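Local coordinates for protein Cg9734-pa (Drosophila melanogaster, PDB 2BK9) that binds a heme whose iron is held by two axial histidines and, as a globin, probably carries oxygen and may have peroxidase activity, at residues 6-11 and 128-133; 66-71 and 86-91; 104-109 and 137-142. The protein carries 1 engineered substitution. All coordinates share one frame; numbering follows the deposited sequence.

Interaction 1: residues 6-11 and 128-133; sequences VQLIKK and AATWAK
Ile9 meets Trp131 with both of its branches and Thr130 with one. From CB, the methyl CG2 runs to the benzo part of the indole, with CG2 of Ile9 3.8 Å from CZ2 of Trp131. CG2 lies anti to the backbone N of Ile9. The other branch starts beside that N (chi1 -74°). Its CG1 passes CG2 of Thr130 at 3.9 Å, and the two side chains lie alongside, running opposite ways. The tip, CD1, sits over one face of Trp131. It is 3.3 Å from the centroid of the five-membered ring and 13° off the ring normal, a CH-pi contact. Ile9 and Leu8 were each built in two conformers, so the tightness of this approach is doubtful. The contact joins helix 3-17 to helix 125-143, the A and H helices of the globin fold, whose local axes cross at 96° and approach to 9.8 Å. The N-H edge of the five-membered ring is held too: NE1 of Trp131 is hydrogen-bonded to OG1 of Thr12. Leu114 and Leu117 of helix 103-120 and Ile73 of helix 56-75 also pack on Trp131. An alanine in place of Trp131 is likely to open a gap beneath the tip of Ile9 and leave Thr12 without its indole partner. Thr130 keeps its OG1 turned to its own helix, bonded to O of Ser126.

Interaction 2: residues 66-71 and 86-91; sequences IRVFDE and DEIWTK. With HEM (protoporphyrin IX containing Fe), chain B.
The heme pocket of this globin is walled here by helix 56-75 and helix 81-96, the E and F helices, which also carry the axial histidines His61 and His96. The two segments run nearly antiparallel, at 158°. Trp89 bridges the space between them. Its six-membered ring turns an edge to the face of Phe69 in a T-shaped pair, with centroids 5.2 Å apart and planes at 62°. On one face of the indole lies Val68, whose CG1 is 3.6 Å from CZ2 of Trp89. CG1 stands anti to the backbone N (chi1 172°), which carries it across to the second helix. The same methyl touches Ile88, CG1 of Val68 to CG2 of Ile88 being 3.8 Å. The heme reaches in with one vinyl group: CBB lies in the plane of the indole at its edge, 3.8 Å from CH2 of Trp89. The heme methyl CMB rests 3.8 Å from CB of Val68. The indole NH is turned to Ser72, where NE1 of Trp89 is hydrogen-bonded to OG. No hydrogen bond joins the two segments. The contacts with this vinyl and methyl are all apolar, so shape and dispersion probably hold this edge of the heme, with Trp89 set by ring contacts and its bond to Ser72.

Interaction 3: residues 104-109 and 137-142; sequences ESYNQL and HVYAII. With HEM (protoporphyrin IX containing Fe), chain B.
Tyr139 points its hydroxyl end at the backbone of Tyr106, while the face of the Tyr106 ring is turned to Ile142. Tyr139 reaches across edge-on, with O of Tyr106 in the plane of its ring, and its OH donates a 2.7 Å hydrogen bond to that O. The bond is bent at the acceptor: the donor stands 39° out of the carbonyl plane. CB of Tyr106 lies out of the ring plane, 3.7 Å from CE2 of Tyr139. Asn107 flanks the ring edge, with OD1 3.7 Å from CD2 of Tyr139 and the amide plane turned 24° from the ring. Over the face of Tyr106 sits CG2 of Ile142, 3.9 Å from the ring centroid and 19° off the normal, a CH-pi contact. With CG2 anti to its backbone N, Ile142 sends CD1 along the other branch, over one face of Tyr139 near the rim. The segments run nearly antiparallel in helix 103-120 and helix 125-143, the G and H helices of the globin core. The first also borders the heme: CD2 of Leu109 is 3.6 Å from the vinyl carbon CAB. The side chain of Tyr106 comes within about 3 Å of that of the axial ligand His96, nearest atoms. The hydroxyl of buried Tyr139 is satisfied by the carbonyl of Tyr106, the one hydrogen bond between the two segments, which probably helps set their register in an otherwise largely apolar contact.

From the N terminus, helix 3-17 supplies the first half of interaction 1, whose partner waits on helix 125-143; this closes a loop over most of the chain. Interaction 2 closes within that loop, joining helix 56-75 to helix 81-96. Interaction 3 opens later, on helix 103-120. It crosses interaction 1, because residues 104-109 lie inside the long loop and residues 137-142 just beyond its end. Interactions 2 and 3 are in series but touch in space: Trp89 packs on Val138, Ile141 and Ile142. Both border the heme. Helix 125-143 thus meets the N-terminal helix at one end and the heme-lining helices further along.

Interaction 1: residues 6-11 and 128-133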
loop_
_atom_site.group_PDB
_atom_site.type_symbol
_atom_site.label_atom_id
_atom_site.label_comp_id
_atom_site.label_asym_id
_atom_site.label_seq_id
_atom_site.Cartn_x
_atom_site.Cartn_y
_atom_site.Cartn_z
ATOM N N VAL A 6 -4.285 17.591 -1.395
ATOM C CA VAL A 6 -4.633 16.727 -2.517
ATOM C C VAL A 6 -3.684 16.921 -3.668
ATOM O O VAL A 6 -3.204 15.968 -4.272
ATOM C CB VAL A 6 -6.067 16.976 -2.963
ATOM C CG1 VAL A 6 -6.365 16.272 -4.248
ATOM C CG2 VAL A 6 -7.033 16.573 -1.835
ATOM N N GLN A 7 -3.418 18.168 -4.008
ATOM C CA GLN A 7 -2.536 18.459 -5.122
ATOM C C GLN A 7 -1.146 17.937 -4.842
ATOM O O GLN A 7 -0.474 17.432 -5.733
ATOM C CB GLN A 7 -2.536 19.978 -5.395
ATOM C CG GLN A 7 -1.602 20.418 -6.475
ATOM C CD GLN A 7 -2.000 20.017 -7.913
ATOM O OE1 GLN A 7 -2.946 19.285 -8.142
ATOM N NE2 GLN A 7 -1.236 20.518 -8.896
ATOM N N LEU A 8 -0.665 18.105 -3.625
ATOM C CA LEU A 8 0.653 17.613 -3.267
ATOM C C LEU A 8 0.756 16.098 -3.451
ATOM O O LEU A 8 1.730 15.595 -3.979
ATOM C CB LEU A 8 0.947 18.051 -1.834
ATOM C CG LEU A 8 2.342 17.774 -1.292
ATOM C CD1 LEU A 8 2.422 16.277 -0.773
ATOM C CD2 LEU A 8 3.456 18.204 -2.321
ATOM N N ILE A 9 -0.254 15.384 -2.988
ATOM C CA ILE A 9 -0.272 13.918 -3.171
ATOM C C ILE A 9 -0.237 13.586 -4.675
ATOM O O ILE A 9 0.576 12.782 -5.118
ATOM C CB ILE A 9 -1.493 13.313 -2.496
ATOM C CG1 ILE A 9 -1.377 13.282 -0.950
ATOM C CG2 ILE A 9 -1.689 11.859 -2.942
ATOM C CD1 ILE A 9 -0.694 12.180 -0.239
ATOM N N LYS A 10 -1.088 14.222 -5.443
ATOM C CA LYS A 10 -1.125 13.922 -6.864
ATOM C C LYS A 10 0.202 14.165 -7.548
ATOM O O LYS A 10 0.684 13.328 -8.314
ATOM C CB LYS A 10 -2.262 14.655 -7.556
ATOM C CG LYS A 10 -3.618 14.106 -7.197
ATOM C CD LYS A 10 -4.703 14.788 -8.009
ATOM C CE LYS A 10 -6.044 14.177 -7.753
ATOM N NZ LYS A 10 -6.850 14.383 -8.988
ATOM N N LYS A 11 0.780 15.317 -7.305
ATOM C CA LYS A 11 1.996 15.684 -7.998
ATOM C C LYS A 11 3.178 14.812 -7.540
ATOM O O LYS A 11 3.959 14.379 -8.366
ATOM C CB LYS A 11 2.315 17.142 -7.802
ATOM C CG LYS A 11 1.360 18.144 -8.437
ATOM C CD LYS A 11 1.084 17.917 -9.925
ATOM C CE LYS A 11 2.337 18.035 -10.770
ATOM N NZ LYS A 11 2.068 17.823 -12.200
ATOM N N ALA A 128 5.489 14.252 3.823
ATOM C CA ALA A 128 5.348 12.873 4.297
ATOM C C ALA A 128 4.148 12.756 5.222
ATOM O O ALA A 128 3.426 11.759 5.186
ATOM C CB ALA A 128 6.590 12.401 4.981
ATOM N N ALA A 129 3.895 13.772 6.066
ATOM C CA ALA A 129 2.751 13.758 6.926
ATOM C C ALA A 129 1.451 13.776 6.151
ATOM O O ALA A 129 0.491 13.108 6.536
ATOM C CB ALA A 129 2.813 14.918 7.900
ATOM N N THR A 130 1.406 14.498 5.051
ATOM C CA THR A 130 0.209 14.520 4.219
ATOM C C THR A 130 -0.061 13.116 3.664
ATOM O O THR A 130 -1.182 12.651 3.678
ATOM C CB THR A 130 0.378 15.544 3.096
ATOM O OG1 THR A 130 0.565 16.838 3.700
ATOM C CG2 THR A 130 -0.799 15.585 2.178
ATOM N N TRP A 131 0.996 12.472 3.172
ATOM C CA TRP A 131 0.879 11.096 2.716
ATOM C C TRP A 131 0.414 10.165 3.842
ATOM O O TRP A 131 -0.425 9.290 3.626
ATOM C CB TRP A 131 2.190 10.600 2.117
ATOM C CG TRP A 131 2.341 10.934 0.684
ATOM C CD1 TRP A 131 2.914 12.045 0.156
ATOM C CD2 TRP A 131 1.829 10.202 -0.410
ATOM N NE1 TRP A 131 2.833 12.023 -1.218
ATOM C CE2 TRP A 131 2.182 10.897 -1.590
ATOM C CE3 TRP A 131 1.118 9.008 -0.517
ATOM C CZ2 TRP A 131 1.853 10.425 -2.831
ATOM C CZ3 TRP A 131 0.795 8.541 -1.759
ATOM C CH2 TRP A 131 1.182 9.243 -2.902
ATOM N N ALA A 132 0.972 10.317 5.037
ATOM C CA ALA A 132 0.569 9.479 6.148
ATOM C C ALA A 132 -0.900 9.684 6.483
ATOM O O ALA A 132 -1.551 8.725 6.916
ATOM C CB ALA A 132 1.426 9.714 7.349
ATOM N N LYS A 133 -1.428 10.891 6.300
ATOM C CA LYS A 133 -2.861 11.111 6.506
ATOM C C LYS A 133 -3.709 10.305 5.521
ATOM O O LYS A 133 -4.733 9.724 5.916
ATOM C CB LYS A 133 -3.133 12.584 6.355
ATOM C CG LYS A 133 -4.506 13.038 6.660
ATOM C CD LYS A 133 -4.616 14.542 6.841
ATOM C CE LYS A 133 -3.504 15.411 6.385
ATOM N NZ LYS A 133 -2.662 16.020 7.452
#

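Interaction 2: residues 66-71 and 86-91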
loop_
_atom_site.group_PDB
_atom_site.type_symbol
_atom_site.label_atom_id
_atom_site.label_comp_id
_atom_site.label_asym_id
_atom_site.label_seq_id
_atom_site.Cartn_x
_atom_site.Cartn_y
_atom_site.Cartn_z
ATOM N N ILE A 66 0.699 -0.752 -6.201
ATOM C CA ILE A 66 0.815 0.532 -6.915
ATOM C C ILE A 66 -0.505 0.938 -7.586
ATOM O O ILE A 66 -0.932 2.086 -7.484
ATOM C CB ILE A 66 1.980 0.498 -7.936
ATOM C CG1 ILE A 66 3.316 0.250 -7.227
ATOM C CG2 ILE A 66 1.990 1.798 -8.724
ATOM C CD1 ILE A 66 3.751 1.294 -6.233
ATOM N N ARG A 67 -1.154 -0.001 -8.257
ATOM C CA ARG A 67 -2.375 0.328 -8.983
ATOM C C ARG A 67 -3.520 0.688 -8.067
ATOM O O ARG A 67 -4.322 1.551 -8.397
ATOM C CB ARG A 67 -2.719 -0.786 -9.950
ATOM C CG ARG A 67 -1.764 -0.759 -11.186
ATOM C CD ARG A 67 -2.106 -1.753 -12.288
ATOM N NE ARG A 67 -1.637 -3.101 -11.973
ATOM C CZ ARG A 67 -0.392 -3.527 -12.158
ATOM N NH1 ARG A 67 0.585 -2.729 -12.605
ATOM N NH2 ARG A 67 -0.112 -4.777 -11.848
ATOM N N VAL A 68 -3.643 0.020 -6.920
ATOM C CA VAL A 68 -4.698 0.350 -6.001
ATOM C C VAL A 68 -4.469 1.733 -5.383
ATOM O O VAL A 68 -5.418 2.491 -5.212
ATOM C CB VAL A 68 -4.849 -0.761 -4.921
ATOM C CG1 VAL A 68 -5.808 -0.372 -3.823
ATOM C CG2 VAL A 68 -5.328 -2.062 -5.595
ATOM N N PHE A 69 -3.233 2.052 -5.030
ATOM C CA PHE A 69 -2.958 3.421 -4.629
ATOM C C PHE A 69 -3.246 4.416 -5.740
ATOM O O PHE A 69 -3.808 5.466 -5.496
ATOM C CB PHE A 69 -1.523 3.559 -4.109
ATOM C CG PHE A 69 -1.442 3.285 -2.641
ATOM C CD1 PHE A 69 -1.112 2.071 -2.144
ATOM C CD2 PHE A 69 -1.879 4.244 -1.725
ATOM C CE1 PHE A 69 -1.088 1.861 -0.769
ATOM C CE2 PHE A 69 -1.847 4.007 -0.392
ATOM C CZ PHE A 69 -1.425 2.810 0.076
ATOM N N ASP A 70 -2.925 4.063 -6.980
ATOM C CA ASP A 70 -3.206 4.985 -8.076
ATOM C C ASP A 70 -4.715 5.238 -8.222
ATOM O O ASP A 70 -5.152 6.380 -8.388
ATOM C CB ASP A 70 -2.639 4.460 -9.369
ATOM C CG ASP A 70 -2.699 5.461 -10.446
ATOM O OD1 ASP A 70 -2.120 6.541 -10.334
ATOM O OD2 ASP A 70 -3.373 5.228 -11.457
ATOM N N GLU A 71 -5.483 4.162 -8.132
ATOM C CA GLU A 71 -6.925 4.298 -8.175
ATOM C C GLU A 71 -7.467 5.207 -7.071
ATOM O O GLU A 71 -8.397 5.999 -7.291
ATOM C CB GLU A 71 -7.556 2.908 -8.078
ATOM C CG GLU A 71 -7.431 2.019 -9.273
ATOM C CD GLU A 71 -8.411 2.389 -10.320
ATOM O OE1 GLU A 71 -9.618 2.542 -9.967
ATOM O OE2 GLU A 71 -7.946 2.498 -11.456
ATOM N N ASP A 86 -13.842 4.093 0.411
ATOM C CA ASP A 86 -14.421 3.057 1.244
ATOM C C ASP A 86 -14.636 1.798 0.404
ATOM O O ASP A 86 -14.369 0.672 0.868
ATOM C CB ASP A 86 -15.716 3.501 1.883
ATOM C CG ASP A 86 -16.169 2.507 2.906
ATOM O OD1 ASP A 86 -15.672 2.486 4.017
ATOM O OD2 ASP A 86 -17.026 1.671 2.633
ATOM N N GLU A 87 -15.132 1.957 -0.819
ATOM C CA GLU A 87 -15.338 0.820 -1.688
ATOM C C GLU A 87 -14.026 0.117 -1.989
ATOM O O GLU A 87 -13.938 -1.099 -1.882
ATOM C CB GLU A 87 -16.031 1.285 -2.965
ATOM C CG GLU A 87 -16.238 0.159 -3.909
ATOM C CD GLU A 87 -16.814 0.560 -5.257
ATOM O OE1 GLU A 87 -16.939 1.780 -5.601
ATOM O OE2 GLU A 87 -17.127 -0.364 -6.037
ATOM N N ILE A 88 -13.043 0.859 -2.461
ATOM C CA ILE A 88 -11.762 0.281 -2.860
ATOM C C ILE A 88 -11.197 -0.545 -1.708
ATOM O O ILE A 88 -10.772 -1.689 -1.876
ATOM C CB ILE A 88 -10.803 1.385 -3.303
ATOM C CG1 ILE A 88 -11.258 1.998 -4.652
ATOM C CG2 ILE A 88 -9.390 0.883 -3.367
ATOM C CD1 ILE A 88 -10.612 3.322 -4.963
ATOM N N TRP A 89 -11.092 0.094 -0.556
ATOM C CA TRP A 89 -10.293 -0.482 0.538
ATOM C C TRP A 89 -11.059 -1.523 1.342
ATOM O O TRP A 89 -10.448 -2.402 1.921
ATOM C CB TRP A 89 -9.678 0.625 1.369
ATOM C CG TRP A 89 -8.606 1.305 0.587
ATOM C CD1 TRP A 89 -8.718 2.455 -0.170
ATOM C CD2 TRP A 89 -7.286 0.841 0.396
ATOM N NE1 TRP A 89 -7.532 2.707 -0.805
ATOM C CE2 TRP A 89 -6.637 1.734 -0.458
ATOM C CE3 TRP A 89 -6.577 -0.240 0.890
ATOM C CZ2 TRP A 89 -5.302 1.586 -0.807
ATOM C CZ3 TRP A 89 -5.256 -0.387 0.532
ATOM C CH2 TRP A 89 -4.633 0.530 -0.294
ATOM N N THR A 90 -12.386 -1.442 1.359
ATOM C CA THR A 90 -13.153 -2.527 1.929
ATOM C C THR A 90 -12.950 -3.790 1.128
ATOM O O THR A 90 -12.758 -4.887 1.666
ATOM C CB THR A 90 -14.619 -2.161 2.047
ATOM O OG1 THR A 90 -14.767 -1.068 2.967
ATOM C CG2 THR A 90 -15.414 -3.332 2.599
ATOM N N LYS A 91 -12.916 -3.644 -0.191
ATOM C CA LYS A 91 -12.706 -4.798 -1.053
ATOM C C LYS A 91 -11.298 -5.376 -0.857
ATOM O O LYS A 91 -11.137 -6.587 -0.732
ATOM C CB LYS A 91 -12.977 -4.459 -2.519
ATOM C CG LYS A 91 -12.703 -5.640 -3.423
ATOM C CD LYS A 91 -13.173 -5.401 -4.846
ATOM C CE LYS A 91 -12.953 -6.627 -5.676
ATOM N NZ LYS A 91 -13.961 -7.699 -5.402
HETATM C CHA HEM B . -3.573 -10.788 -2.918
HETATM C CHB HEM B . -3.721 -5.981 -2.890
HETATM C CHC HEM B . -1.379 -6.039 1.258
HETATM C CHD HEM B . -0.830 -10.770 1.006
HETATM C C1A HEM B . -3.869 -9.484 -3.219
HETATM C C2A HEM B . -4.779 -9.050 -4.280
HETATM C C3A HEM B . -4.850 -7.700 -4.277
HETATM C C4A HEM B . -3.953 -7.277 -3.240
HETATM C CMA HEM B . -5.647 -6.717 -5.156
HETATM C CAA HEM B . -5.521 -10.021 -5.206
HETATM C CBA HEM B . -6.715 -10.649 -4.487
HETATM C CGA HEM B . -7.293 -11.675 -5.427
HETATM O O1A HEM B . -6.736 -12.808 -5.528
HETATM O O2A HEM B . -8.313 -11.369 -6.067
HETATM C C1B HEM B . -3.040 -5.557 -1.774
HETATM C C2B HEM B . -2.974 -4.188 -1.344
HETATM C C3B HEM B . -2.313 -4.208 -0.171
HETATM C C4B HEM B . -2.020 -5.569 0.164
HETATM C CMB HEM B . -3.534 -3.024 -2.111
HETATM C CAB HEM B . -2.030 -3.080 0.744
HETATM C CBB HEM B . -1.789 -1.834 0.381
HETATM C C1C HEM B . -1.024 -7.312 1.577
HETATM C C2C HEM B . -0.320 -7.754 2.776
HETATM C C3C HEM B . -0.107 -9.067 2.680
HETATM C C4C HEM B . -0.708 -9.494 1.444
HETATM C CMC HEM B . 0.068 -6.826 3.925
HETATM C CAC HEM B . 0.616 -9.898 3.706
HETATM C CBC HEM B . 1.299 -11.005 3.503
HETATM C C1D HEM B . -1.502 -11.207 -0.086
HETATM C C2D HEM B . -1.686 -12.551 -0.435
HETATM C C3D HEM B . -2.488 -12.572 -1.609
HETATM C C4D HEM B . -2.771 -11.189 -1.887
HETATM C CMD HEM B . -1.084 -13.753 0.272
HETATM C CAD HEM B . -2.943 -13.805 -2.345
HETATM C CBD HEM B . -1.899 -14.305 -3.293
HETATM C CGD HEM B . -2.298 -15.546 -4.027
HETATM O O1D HEM B . -1.443 -16.140 -4.726
HETATM O O2D HEM B . -3.485 -15.956 -3.928
HETATM N NA HEM B . -3.407 -8.382 -2.581
HETATM N NB HEM B . -2.443 -6.406 -0.834
HETATM N NC HEM B . -1.254 -8.404 0.779
HETATM N ND HEM B . -2.177 -10.390 -0.967
HETATM FE FE HEM B . -2.304 -8.406 -0.934
#

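Interaction 3: residues 104-109 and 137-142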
loop_
_atom_site.group_PDB
_atom_site.type_symbol
_atom_site.label_atom_id
_atom_site.label_comp_id
_atom_site.label_asym_id
_atom_site.label_seq_id
_atom_site.Cartn_x
_atom_site.Cartn_y
_atom_site.Cartn_z
ATOM N N GLU A 104 -1.126 -6.332 12.355
ATOM C CA GLU A 104 0.298 -6.158 12.424
ATOM C C GLU A 104 0.959 -6.232 11.046
ATOM O O GLU A 104 1.802 -5.393 10.740
ATOM C CB GLU A 104 0.917 -7.205 13.374
ATOM C CG GLU A 104 2.414 -6.994 13.506
ATOM C CD GLU A 104 3.167 -8.069 14.206
ATOM O OE1 GLU A 104 4.272 -7.781 14.721
ATOM O OE2 GLU A 104 2.651 -9.199 14.267
ATOM N N SER A 105 0.565 -7.216 10.243
ATOM C CA SER A 105 1.106 -7.326 8.903
ATOM C C SER A 105 0.801 -6.092 8.064
ATOM O O SER A 105 1.680 -5.554 7.392
ATOM C CB SER A 105 0.529 -8.573 8.252
ATOM O OG SER A 105 0.977 -8.766 6.956
ATOM N N TYR A 106 -0.440 -5.617 8.057
ATOM C CA TYR A 106 -0.760 -4.380 7.395
ATOM C C TYR A 106 0.097 -3.219 7.917
ATOM O O TYR A 106 0.595 -2.409 7.130
ATOM C CB TYR A 106 -2.222 -4.014 7.517
ATOM C CG TYR A 106 -3.137 -4.741 6.558
ATOM C CD1 TYR A 106 -3.129 -4.467 5.203
ATOM C CD2 TYR A 106 -4.047 -5.672 7.037
ATOM C CE1 TYR A 106 -3.987 -5.068 4.326
ATOM C CE2 TYR A 106 -4.932 -6.281 6.164
ATOM C CZ TYR A 106 -4.922 -5.962 4.817
ATOM O OH TYR A 106 -5.804 -6.524 3.949
ATOM N N ASN A 107 0.260 -3.106 9.223
ATOM C CA ASN A 107 1.046 -2.014 9.798
ATOM C C ASN A 107 2.521 -2.133 9.423
ATOM O O ASN A 107 3.184 -1.115 9.202
ATOM C CB ASN A 107 0.823 -1.927 11.295
ATOM C CG ASN A 107 -0.498 -1.309 11.637
ATOM O OD1 ASN A 107 -1.008 -0.446 10.914
ATOM N ND2 ASN A 107 -1.096 -1.762 12.752
ATOM N N GLN A 108 3.033 -3.354 9.294
ATOM C CA GLN A 108 4.362 -3.589 8.768
ATOM C C GLN A 108 4.485 -3.000 7.351
ATOM O O GLN A 108 5.431 -2.279 7.030
ATOM C CB GLN A 108 4.670 -5.102 8.771
ATOM C CG GLN A 108 4.947 -5.652 10.139
ATOM C CD GLN A 108 4.978 -7.169 10.169
ATOM O OE1 GLN A 108 4.522 -7.832 9.241
ATOM N NE2 GLN A 108 5.515 -7.726 11.236
ATOM N N LEU A 109 3.511 -3.287 6.491
ATOM C CA LEU A 109 3.541 -2.778 5.142
ATOM C C LEU A 109 3.400 -1.264 5.118
ATOM O O LEU A 109 4.006 -0.597 4.278
ATOM C CB LEU A 109 2.435 -3.443 4.297
ATOM C CG LEU A 109 2.485 -3.095 2.813
ATOM C CD1 LEU A 109 3.707 -3.602 2.119
ATOM C CD2 LEU A 109 1.253 -3.593 2.089
ATOM N N HIS A 137 -6.045 7.081 6.611
ATOM C CA HIS A 137 -7.443 7.031 6.229
ATOM C C HIS A 137 -7.804 5.715 5.634
ATOM O O HIS A 137 -8.788 5.065 6.018
ATOM C CB HIS A 137 -7.812 8.175 5.294
ATOM C CG HIS A 137 -9.255 8.196 4.951
ATOM N ND1 HIS A 137 -10.197 8.750 5.783
ATOM C CD2 HIS A 137 -9.932 7.617 3.937
ATOM C CE1 HIS A 137 -11.389 8.588 5.242
ATOM N NE2 HIS A 137 -11.264 7.886 4.129
ATOM N N VAL A 138 -7.007 5.274 4.664
ATOM C CA VAL A 138 -7.354 4.023 4.021
ATOM C C VAL A 138 -7.191 2.831 4.972
ATOM O O VAL A 138 -7.947 1.889 4.902
ATOM C CB VAL A 138 -6.714 3.825 2.625
ATOM C CG1 VAL A 138 -7.026 5.005 1.742
ATOM C CG2 VAL A 138 -5.306 3.614 2.713
ATOM N N TYR A 139 -6.229 2.902 5.871
ATOM C CA TYR A 139 -6.072 1.851 6.906
ATOM C C TYR A 139 -7.260 1.814 7.846
ATOM O O TYR A 139 -7.639 0.721 8.306
ATOM C CB TYR A 139 -4.767 2.034 7.671
ATOM C CG TYR A 139 -3.655 1.262 7.042
ATOM C CD1 TYR A 139 -3.363 1.324 5.673
ATOM C CD2 TYR A 139 -2.874 0.415 7.790
ATOM C CE1 TYR A 139 -2.364 0.599 5.076
ATOM C CE2 TYR A 139 -1.846 -0.341 7.172
ATOM C CZ TYR A 139 -1.647 -0.271 5.813
ATOM O OH TYR A 139 -0.667 -0.999 5.184
ATOM N N ALA A 140 -7.862 2.962 8.152
ATOM C CA ALA A 140 -9.106 2.970 8.938
ATOM C C ALA A 140 -10.164 2.129 8.243
ATOM O O ALA A 140 -10.892 1.396 8.895
ATOM N N ILE A 141 -10.238 2.229 6.916
ATOM C CA ILE A 141 -11.198 1.490 6.159
ATOM C C ILE A 141 -10.905 -0.013 6.235
ATOM O O ILE A 141 -11.804 -0.842 6.494
ATOM C CB ILE A 141 -11.254 1.966 4.711
ATOM C CG1 ILE A 141 -11.662 3.439 4.598
ATOM C CG2 ILE A 141 -12.186 1.038 3.932
ATOM C CD1 ILE A 141 -11.375 4.083 3.259
ATOM N N ILE A 142 -9.647 -0.398 6.021
ATOM C CA ILE A 142 -9.284 -1.800 6.123
ATOM C C ILE A 142 -9.675 -2.335 7.489
ATOM O O ILE A 142 -10.229 -3.433 7.659
ATOM C CB ILE A 142 -7.754 -1.996 5.905
ATOM C CG1 ILE A 142 -7.329 -1.522 4.496
ATOM C CG2 ILE A 142 -7.363 -3.480 6.121
ATOM C CD1 ILE A 142 -5.851 -1.584 4.332
HETATM C CHA HEM B . -3.573 -10.788 -2.918
HETATM C CHB HEM B . -3.721 -5.981 -2.890
HETATM C CHC HEM B . -1.379 -6.039 1.258
HETATM C CHD HEM B . -0.830 -10.770 1.006
HETATM C C1A HEM B . -3.869 -9.484 -3.219
HETATM C C2A HEM B . -4.779 -9.050 -4.280
HETATM C C3A HEM B . -4.850 -7.700 -4.277
HETATM C C4A HEM B . -3.953 -7.277 -3.240
HETATM C CMA HEM B . -5.647 -6.717 -5.156
HETATM C CAA HEM B . -5.521 -10.021 -5.206
HETATM C CBA HEM B . -6.715 -10.649 -4.487
HETATM C CGA HEM B . -7.293 -11.675 -5.427
HETATM O O1A HEM B . -6.736 -12.808 -5.528
HETATM O O2A HEM B . -8.313 -11.369 -6.067
HETATM C C1B HEM B . -3.040 -5.557 -1.774
HETATM C C2B HEM B . -2.974 -4.188 -1.344
HETATM C C3B HEM B . -2.313 -4.208 -0.171
HETATM C C4B HEM B . -2.020 -5.569 0.164
HETATM C CMB HEM B . -3.534 -3.024 -2.111
HETATM C CAB HEM B . -2.030 -3.080 0.744
HETATM C CBB HEM B . -1.789 -1.834 0.381
HETATM C C1C HEM B . -1.024 -7.312 1.577
HETATM C C2C HEM B . -0.320 -7.754 2.776
HETATM C C3C HEM B . -0.107 -9.067 2.680
HETATM C C4C HEM B . -0.708 -9.494 1.444
HETATM C CMC HEM B . 0.068 -6.826 3.925
HETATM C CAC HEM B . 0.616 -9.898 3.706
HETATM C CBC HEM B . 1.299 -11.005 3.503
HETATM C C1D HEM B . -1.502 -11.207 -0.086
HETATM C C2D HEM B . -1.686 -12.551 -0.435
HETATM C C3D HEM B . -2.488 -12.572 -1.609
HETATM C C4D HEM B . -2.771 -11.189 -1.887
HETATM C CMD HEM B . -1.084 -13.753 0.272
HETATM C CAD HEM B . -2.943 -13.805 -2.345
HETATM C CBD HEM B . -1.899 -14.305 -3.293
HETATM C CGD HEM B . -2.298 -15.546 -4.027
HETATM O O1D HEM B . -1.443 -16.140 -4.726
HETATM O O2D HEM B . -3.485 -15.956 -3.928
HETATM N NA HEM B . -3.407 -8.382 -2.581
HETATM N NB HEM B . -2.443 -6.406 -0.834
HETATM N NC HEM B . -1.254 -8.404 0.779
HETATM N ND HEM B . -2.177 -10.390 -0.967
HETATM FE FE HEM B . -2.304 -8.406 -0.934
#